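Local coordinates for probable ATP-dependent kinase TDA10 (Saccharomyces cerevisiae, PDB 1ODF), which probably acts as an ATP-dependent kinase of still unknown substrate specificity, closely resembling bacterial pantothenate kinase in structure, at residues Ser48-Tyr52 with Ser64-Ala68; Asp17-Pro21 with His54-Tyr59; Ile214-Tyr218 with Met249-Lys253. One frame throughout, in Å; residues are numbered along the deposited sequence. Where two conformers were deposited one is given.

Contact 1: Ser48-Tyr52 with Ser64-Ala68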
loop_
_atom_site.group_PDB
_atom_site.type_symbol
_atom_site.label_atom_id
_atom_site.label_comp_id
_atom_site.label_asym_id
_atom_site.label_seq_id
_atom_site.Cartn_x
_atom_site.Cartn_y
_atom_site.Cartn_z
ATOM N N SER A 48 5.142 0.409 9.122
ATOM C CA SER A 48 4.445 1.690 8.944
ATOM C C SER A 48 3.747 2.098 10.240
ATOM O O SER A 48 3.757 3.273 10.616
ATOM C CB SER A 48 3.425 1.602 7.795
ATOM O OG SER A 48 2.358 0.710 8.085
ATOM N N ILE A 49 3.152 1.123 10.923
ATOM C CA ILE A 49 2.470 1.385 12.186
ATOM C C ILE A 49 3.472 1.871 13.239
ATOM O O ILE A 49 3.178 2.798 14.008
ATOM C CB ILE A 49 1.736 0.110 12.702
ATOM C CG1 ILE A 49 0.513 -0.179 11.830
ATOM C CG2 ILE A 49 1.285 0.297 14.138
ATOM C CD1 ILE A 49 -0.575 0.889 11.915
ATOM N N GLN A 50 4.649 1.248 13.269
ATOM C CA GLN A 50 5.685 1.643 14.213
ATOM C C GLN A 50 6.117 3.086 13.960
ATOM O O GLN A 50 6.349 3.853 14.892
ATOM C CB GLN A 50 6.906 0.732 14.088
ATOM C CG GLN A 50 6.724 -0.661 14.657
ATOM C CD GLN A 50 7.979 -1.500 14.505
ATOM O OE1 GLN A 50 8.354 -1.875 13.395
ATOM N NE2 GLN A 50 8.637 -1.793 15.619
ATOM N N ILE A 51 6.225 3.450 12.690
ATOM C CA ILE A 51 6.642 4.795 12.326
ATOM C C ILE A 51 5.555 5.786 12.762
ATOM O O ILE A 51 5.859 6.864 13.287
ATOM C CB ILE A 51 6.908 4.901 10.806
ATOM C CG1 ILE A 51 8.173 4.108 10.457
ATOM C CG2 ILE A 51 7.079 6.342 10.394
ATOM C CD1 ILE A 51 9.384 4.498 11.292
ATOM N N TYR A 52 4.292 5.410 12.555
ATOM C CA TYR A 52 3.171 6.249 12.955
ATOM C C TYR A 52 3.363 6.599 14.423
ATOM O O TYR A 52 3.395 7.770 14.792
ATOM C CB TYR A 52 1.851 5.493 12.793
ATOM C CG TYR A 52 0.612 6.277 13.202
ATOM C CD1 TYR A 52 -0.375 5.687 13.989
ATOM C CD2 TYR A 52 0.405 7.586 12.763
ATOM C CE1 TYR A 52 -1.540 6.377 14.331
ATOM C CE2 TYR A 52 -0.759 8.287 13.096
ATOM C CZ TYR A 52 -1.729 7.671 13.882
ATOM O OH TYR A 52 -2.888 8.337 14.212
ATOM N N SER A 64 -0.002 17.415 13.032
ATOM C CA SER A 64 -1.134 16.507 12.835
ATOM C C SER A 64 -0.662 15.317 11.992
ATOM O O SER A 64 -0.280 15.480 10.831
ATOM C CB SER A 64 -2.281 17.224 12.112
ATOM O OG SER A 64 -3.339 16.321 11.832
ATOM N N ILE A 65 -0.695 14.124 12.578
ATOM C CA ILE A 65 -0.249 12.915 11.889
ATOM C C ILE A 65 -1.398 11.985 11.500
ATOM O O ILE A 65 -2.180 11.566 12.344
ATOM C CB ILE A 65 0.732 12.090 12.770
ATOM C CG1 ILE A 65 1.804 13.003 13.382
ATOM C CG2 ILE A 65 1.384 10.986 11.934
ATOM C CD1 ILE A 65 2.715 13.680 12.375
ATOM N N GLY A 66 -1.484 11.654 10.218
ATOM C CA GLY A 66 -2.528 10.758 9.751
ATOM C C GLY A 66 -1.960 9.432 9.263
ATOM O O GLY A 66 -0.812 9.352 8.814
ATOM N N TYR A 67 -2.762 8.380 9.346
ATOM C CA TYR A 67 -2.326 7.063 8.904
ATOM C C TYR A 67 -3.469 6.301 8.263
ATOM O O TYR A 67 -4.620 6.403 8.692
ATOM C CB TYR A 67 -1.780 6.252 10.088
ATOM C CG TYR A 67 -1.389 4.831 9.732
ATOM C CD1 TYR A 67 -2.361 3.846 9.499
ATOM C CD2 TYR A 67 -0.050 4.481 9.576
ATOM C CE1 TYR A 67 -2.007 2.554 9.108
ATOM C CE2 TYR A 67 0.321 3.193 9.193
ATOM C CZ TYR A 67 -0.660 2.235 8.956
ATOM O OH TYR A 67 -0.282 0.967 8.573
ATOM N N ALA A 68 -3.146 5.533 7.232
ATOM C CA ALA A 68 -4.146 4.726 6.566
ATOM C C ALA A 68 -3.506 3.632 5.725
ATOM O O ALA A 68 -2.398 3.785 5.216
ATOM C CB ALA A 68 -5.038 5.605 5.682
HETATM O O HOH W 1 -4.716 8.437 11.659
#

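Contact 2: Asp17-Pro21 with His54-Tyr59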
loop_
_atom_site.group_PDB
_atom_site.type_symbol
_atom_site.label_atom_id
_atom_site.label_comp_id
_atom_site.label_asym_id
_atom_site.label_seq_id
_atom_site.Cartn_x
_atom_site.Cartn_y
_atom_site.Cartn_z
ATOM N N ASP A 17 14.211 10.297 10.294
ATOM C CA ASP A 17 14.664 11.275 11.285
ATOM C C ASP A 17 15.575 12.324 10.662
ATOM O O ASP A 17 15.856 13.359 11.269
ATOM C CB ASP A 17 15.383 10.584 12.448
ATOM C CG ASP A 17 14.421 10.014 13.480
ATOM O OD1 ASP A 17 13.188 10.167 13.311
ATOM O OD2 ASP A 17 14.904 9.412 14.464
ATOM N N LYS A 18 16.047 12.050 9.452
ATOM C CA LYS A 18 16.888 13.004 8.747
ATOM C C LYS A 18 16.019 13.826 7.802
ATOM O O LYS A 18 16.052 15.063 7.816
ATOM C CB LYS A 18 17.973 12.292 7.925
ATOM C CG LYS A 18 18.584 13.190 6.842
ATOM C CD LYS A 18 19.679 12.498 6.036
ATOM C CE LYS A 18 20.119 13.347 4.833
ATOM N NZ LYS A 18 20.644 14.698 5.208
ATOM N N TYR A 19 15.221 13.133 6.997
ATOM C CA TYR A 19 14.400 13.814 6.011
ATOM C C TYR A 19 13.167 14.585 6.465
ATOM O O TYR A 19 12.858 15.627 5.887
ATOM C CB TYR A 19 14.028 12.844 4.889
ATOM C CG TYR A 19 15.200 12.536 3.980
ATOM C CD1 TYR A 19 16.074 11.484 4.258
ATOM C CD2 TYR A 19 15.469 13.340 2.870
ATOM C CE1 TYR A 19 17.198 11.241 3.449
ATOM C CE2 TYR A 19 16.578 13.110 2.061
ATOM C CZ TYR A 19 17.438 12.061 2.355
ATOM O OH TYR A 19 18.524 11.843 1.546
ATOM N N ILE A 20 12.466 14.098 7.483
ATOM C CA ILE A 20 11.280 14.804 7.943
ATOM C C ILE A 20 11.650 16.185 8.486
ATOM O O ILE A 20 11.033 17.187 8.110
ATOM C CB ILE A 20 10.496 13.971 8.977
ATOM C CG1 ILE A 20 9.763 12.836 8.237
ATOM C CG2 ILE A 20 9.495 14.854 9.728
ATOM C CD1 ILE A 20 9.012 11.854 9.128
ATOM N N PRO A 21 12.671 16.263 9.359
ATOM C CA PRO A 21 13.066 17.568 9.892
ATOM C C PRO A 21 13.481 18.512 8.753
ATOM O O PRO A 21 13.195 19.711 8.790
ATOM C CB PRO A 21 14.226 17.220 10.820
ATOM C CG PRO A 21 13.821 15.848 11.332
ATOM C CD PRO A 21 13.389 15.177 10.052
ATOM N N HIS A 54 6.016 6.324 16.270
ATOM C CA HIS A 54 7.277 7.042 16.430
ATOM C C HIS A 54 7.053 8.549 16.254
ATOM O O HIS A 54 7.488 9.353 17.077
ATOM C CB HIS A 54 8.280 6.527 15.390
ATOM C CG HIS A 54 9.619 7.202 15.426
ATOM N ND1 HIS A 54 10.530 7.006 16.444
ATOM C CD2 HIS A 54 10.226 8.024 14.536
ATOM C CE1 HIS A 54 11.639 7.672 16.176
ATOM N NE2 HIS A 54 11.481 8.299 15.023
ATOM N N LEU A 55 6.360 8.919 15.181
ATOM C CA LEU A 55 6.075 10.318 14.869
ATOM C C LEU A 55 5.079 10.951 15.839
ATOM O O LEU A 55 5.181 12.138 16.169
ATOM C CB LEU A 55 5.552 10.432 13.429
ATOM C CG LEU A 55 6.565 10.007 12.357
ATOM C CD1 LEU A 55 5.928 10.025 10.968
ATOM C CD2 LEU A 55 7.767 10.937 12.415
ATOM N N MET A 56 4.121 10.147 16.285
ATOM C CA MET A 56 3.108 10.597 17.228
ATOM C C MET A 56 3.790 10.962 18.534
ATOM O O MET A 56 3.385 11.899 19.215
ATOM C CB MET A 56 2.104 9.478 17.484
ATOM C CG MET A 56 1.218 9.163 16.302
ATOM S SD MET A 56 -0.380 9.978 16.438
ATOM C CE MET A 56 -1.313 8.663 17.249
ATOM N N GLU A 57 4.827 10.207 18.881
ATOM C CA GLU A 57 5.559 10.455 20.113
ATOM C C GLU A 57 6.538 11.605 19.953
ATOM O O GLU A 57 6.692 12.419 20.857
ATOM C CB GLU A 57 6.317 9.203 20.551
ATOM C CG GLU A 57 5.418 8.023 20.886
ATOM C CD GLU A 57 6.202 6.815 21.364
ATOM O OE1 GLU A 57 7.100 6.356 20.619
ATOM O OE2 GLU A 57 5.919 6.325 22.483
ATOM N N LYS A 58 7.197 11.675 18.802
ATOM C CA LYS A 58 8.163 12.737 18.557
ATOM C C LYS A 58 7.512 14.112 18.435
ATOM O O LYS A 58 7.881 15.043 19.144
ATOM C CB LYS A 58 8.959 12.445 17.283
ATOM C CG LYS A 58 9.875 11.228 17.363
ATOM C CD LYS A 58 11.332 11.631 17.161
ATOM C CE LYS A 58 11.536 12.363 15.840
ATOM N NZ LYS A 58 12.907 12.945 15.721
ATOM N N TYR A 59 6.534 14.233 17.546
ATOM C CA TYR A 59 5.872 15.511 17.308
ATOM C C TYR A 59 4.567 15.721 18.069
ATOM O O TYR A 59 4.075 16.847 18.178
ATOM C CB TYR A 59 5.645 15.684 15.806
ATOM C CG TYR A 59 6.938 15.659 15.018
ATOM C CD1 TYR A 59 7.431 14.471 14.470
ATOM C CD2 TYR A 59 7.706 16.819 14.879
ATOM C CE1 TYR A 59 8.666 14.439 13.804
ATOM C CE2 TYR A 59 8.931 16.802 14.223
ATOM C CZ TYR A 59 9.412 15.616 13.689
ATOM O OH TYR A 59 10.635 15.621 13.050
HETATM O O HOH W 2 11.824 13.273 12.799
#

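Contact 3: Ile214-Tyr218 with Met249-Lys253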
loop_
_atom_site.group_PDB
_atom_site.type_symbol
_atom_site.label_atom_id
_atom_site.label_comp_id
_atom_site.label_asym_id
_atom_site.label_seq_id
_atom_site.Cartn_x
_atom_site.Cartn_y
_atom_site.Cartn_z
ATOM N N ILE A 214 10.729 -13.369 -5.214
ATOM C CA ILE A 214 9.323 -13.032 -5.074
ATOM C C ILE A 214 8.448 -14.204 -4.620
ATOM O O ILE A 214 7.343 -14.003 -4.104
ATOM C CB ILE A 214 8.751 -12.444 -6.388
ATOM C CG1 ILE A 214 7.462 -11.678 -6.081
ATOM C CG2 ILE A 214 8.479 -13.551 -7.396
ATOM C CD1 ILE A 214 7.643 -10.550 -5.054
ATOM N N ASN A 215 8.935 -15.427 -4.805
ATOM C CA ASN A 215 8.162 -16.586 -4.389
ATOM C C ASN A 215 8.185 -16.712 -2.872
ATOM O O ASN A 215 7.574 -17.613 -2.299
ATOM C CB ASN A 215 8.683 -17.857 -5.065
ATOM C CG ASN A 215 8.294 -17.929 -6.530
ATOM O OD1 ASN A 215 7.128 -17.737 -6.884
ATOM N ND2 ASN A 215 9.266 -18.212 -7.392
ATOM N N ASN A 216 8.887 -15.789 -2.225
ATOM C CA ASN A 216 8.944 -15.777 -0.772
ATOM C C ASN A 216 7.538 -15.470 -0.281
ATOM O O ASN A 216 7.156 -15.842 0.830
ATOM C CB ASN A 216 9.905 -14.692 -0.275
ATOM C CG ASN A 216 11.363 -15.068 -0.468
ATOM O OD1 ASN A 216 12.268 -14.316 -0.099
ATOM N ND2 ASN A 216 11.596 -16.239 -1.046
ATOM N N VAL A 217 6.769 -14.791 -1.126
ATOM C CA VAL A 217 5.403 -14.423 -0.790
ATOM C C VAL A 217 4.555 -15.658 -0.489
ATOM O O VAL A 217 3.774 -15.649 0.459
ATOM C CB VAL A 217 4.754 -13.586 -1.927
ATOM C CG1 VAL A 217 3.274 -13.351 -1.639
ATOM C CG2 VAL A 217 5.467 -12.247 -2.046
ATOM N N TYR A 218 4.703 -16.714 -1.287
ATOM C CA TYR A 218 3.940 -17.938 -1.041
ATOM C C TYR A 218 4.314 -18.440 0.342
ATOM O O TYR A 218 3.447 -18.709 1.180
ATOM C CB TYR A 218 4.269 -19.029 -2.064
ATOM C CG TYR A 218 3.723 -18.781 -3.449
ATOM C CD1 TYR A 218 4.515 -18.193 -4.438
ATOM C CD2 TYR A 218 2.414 -19.136 -3.775
ATOM C CE1 TYR A 218 4.016 -17.969 -5.717
ATOM C CE2 TYR A 218 1.901 -18.914 -5.051
ATOM C CZ TYR A 218 2.708 -18.330 -6.017
ATOM O OH TYR A 218 2.208 -18.092 -7.275
ATOM N N MET A 249 0.467 -12.556 -7.962
ATOM C CA MET A 249 1.692 -12.769 -8.728
ATOM C C MET A 249 1.778 -12.064 -10.085
ATOM O O MET A 249 2.841 -11.571 -10.459
ATOM C CB MET A 249 1.928 -14.265 -8.922
ATOM C CG MET A 249 2.611 -14.925 -7.748
ATOM S SD MET A 249 4.244 -14.225 -7.508
ATOM C CE MET A 249 4.186 -13.908 -5.760
ATOM N N PRO A 250 0.672 -12.026 -10.852
ATOM C CA PRO A 250 0.753 -11.346 -12.153
ATOM C C PRO A 250 1.170 -9.879 -11.977
ATOM O O PRO A 250 2.038 -9.372 -12.696
ATOM C CB PRO A 250 -0.661 -11.495 -12.708
ATOM C CG PRO A 250 -1.100 -12.821 -12.130
ATOM C CD PRO A 250 -0.615 -12.731 -10.702
ATOM N N SER A 251 0.556 -9.211 -11.004
ATOM C CA SER A 251 0.881 -7.814 -10.725
ATOM C C SER A 251 2.357 -7.663 -10.371
ATOM O O SER A 251 3.035 -6.774 -10.873
ATOM C CB SER A 251 0.025 -7.292 -9.575
ATOM O OG SER A 251 -1.326 -7.205 -9.971
ATOM N N TYR A 252 2.844 -8.539 -9.498
ATOM C CA TYR A 252 4.240 -8.507 -9.081
ATOM C C TYR A 252 5.163 -8.626 -10.286
ATOM O O TYR A 252 6.060 -7.802 -10.470
ATOM C CB TYR A 252 4.529 -9.649 -8.086
ATOM C CG TYR A 252 4.027 -9.387 -6.682
ATOM C CD1 TYR A 252 3.296 -10.354 -5.985
ATOM C CD2 TYR A 252 4.267 -8.163 -6.053
ATOM C CE1 TYR A 252 2.813 -10.099 -4.695
ATOM C CE2 TYR A 252 3.789 -7.902 -4.765
ATOM C CZ TYR A 252 3.063 -8.868 -4.093
ATOM O OH TYR A 252 2.569 -8.589 -2.832
ATOM N N LYS A 253 4.924 -9.646 -11.105
ATOM C CA LYS A 253 5.733 -9.887 -12.292
ATOM C C LYS A 253 5.709 -8.716 -13.273
ATOM O O LYS A 253 6.711 -8.423 -13.919
ATOM C CB LYS A 253 5.255 -11.146 -13.023
ATOM C CG LYS A 253 5.335 -12.421 -12.212
ATOM C CD LYS A 253 4.868 -13.617 -13.039
ATOM C CE LYS A 253 5.018 -14.922 -12.261
ATOM N NZ LYS A 253 4.710 -16.132 -13.098
#

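Contact 1: Ser48-Tyr52 with Ser64-Ala68
Y67 and Y52 both hold CG opposite the backbone N, with chi1 at 176° and 179°, and these extended torsions send one ring from the strand to the helix and the other from the helix back to the strand. The pair illustrates how two aromatics can interlock obliquely. Their planes are inclined by 44°, and Y67 CB sits over the centre of the Y52 ring, 3.7 Å from its centroid, in a CH-pi contact. The Y67 ring is met in turn from the helix, where I49 CD1 lies over one face, 3.7 Å from the centroid of the Y67 ring, the two side chains crossing at about a right angle. At the far end of the same ring the hydroxyl is fixed by a hydrogen bond of 2.7 Å from Y67 OH to S48 OG, which approaches at the ring edge and in its plane. S48 OG is itself hydrogen-bonded to the carbonyl of S45, so the tyrosine is tied to the first turns of the helix. The CD2/CE2 edge of the Y52 ring runs past I65 in the opposite direction, with Y52 CD2 3.6 Å from I65 CG2, and a water bridges Y52 OH and Y67 N. Residues S48-Y52 of helix 44-59, whose first residues belong to the predicted ATP-binding loop, run nearly antiparallel to I65-A68 of edge strand 65-69; I65 and Y67 also touch neighbouring strand 155-160, while I51 turns to helix 8-24.

Contact 2: Asp17-Pro21 with His54-Tyr59
D17 reaches H54 and K58 from one helix to the next, and its short side chain repays being followed outward. From CB, with CG set beside the backbone N (chi1 -82°), the carboxylate swings toward H54 on helix 44-59. CG then lies at the edge of the H54 imidazole, 3.7 Å from H54 NE2. At the tip, OD1 does most of the work: it accepts a hydrogen bond of 3.1 Å from H54 NE2, nearly straight at 165°, on its syn side and in the ring plane. Carboxylate and imidazole are nearly coplanar, as befits a His-carboxylate pair. OD2 comes no closer than 3.6 Å to H54 NE2. K58 lays CG over one face of the imidazole, and the bends further out along its chain bring NZ to 3.7 Å from D17 OD1, a long salt bridge. A water hydrogen-bonds to Y59 OH at 2.6 Å and has weaker bonds to D17 OD1 and K58 NZ. With an alanine at D17, the H54 N-H and the K58 ammonium are likely to lose their shared acceptor, and the imidazole would probably be freer to turn. Beside this polar group the contact becomes apolar. I20 and L55 meet tip to tip, CD1 of I20 standing 3.6 Å from CD2 of L55, and I20 CG2 and P21 CG both rest against the phenolic oxygen of Y59. The axes of these segments are 13.1 Å apart, so the helices meet through side chains and a bridging water. I20 and L55 both touch I155 of strand 155-160, I20 also reaches L205 of strand 204-211, and F24 meets the Y59 ring edge-to-face: both helices pack against the central sheet, their segments inclined by 56°.

Contact 3: Ile214-Tyr218 with Met249-Lys253
M249 drives its thioether between I214, V217 and Y218, and this is the close-packed part of the contact. Bends at chi2 (-63°) and chi3 (131°) turn the terminal methyl inward: CE lies 3.6 Å from I214 O and 3.9 Å from V217 CB. Farther back, M249 CG comes within 3.2 Å of Y218 OH, and the sulfur stands obliquely beside the phenol, M249 SD being 5.2 Å from the centroid of the Y218 ring, a Met-aromatic contact. That hydroxyl is spoken for by D246, to which it is hydrogen-bonded, while H242 stacks on the ring. The I214–Y252 side is looser. Here I214 CD1 lies over one face of the Y252 ring, offset toward its rim, 4.1 Å from Y252 CG, and V217 CG2 approaches Y252 CE1 only at 4.3 Å. No hydrogen bond crosses between the segments, so apolar packing and the Met-aromatic contact join them. Toward solvent the contact thins out, with the exposed side chains of N215 and K253 making almost no contribution. Y252 OH is hydrogen-bonded to Q40, and V217 and Y252 both touch P39, two residues of the predicted ATP-binding loop. In this P-loop kinase fold, the start of helix 216-232, with the loop leading into it, packs on the start of helix 249-262 beside the probable nucleotide site.

Overall arrangement
Contacts 1 and 2 share helix 44-59 and lie with centres about 10 Å apart, their segments alternating along the chain; contact 3 follows both in sequence. Its centre is about 27 Å from that of contact 1 and about 33 Å from that of contact 2, on the opposite side of the chain's centre. Contacts 1 and 2 lie against the central, mostly parallel sheet: contact 1 joins the helix to edge strand 65-69, and contact 2 adds helix 8-24. The helices of contact 3 follow strand 204-211 and precede strand 269-275 of that sheet. Contacts 1 and 3 both lie near the predicted ATP-binding loop, whereas contact 2 lies away from it.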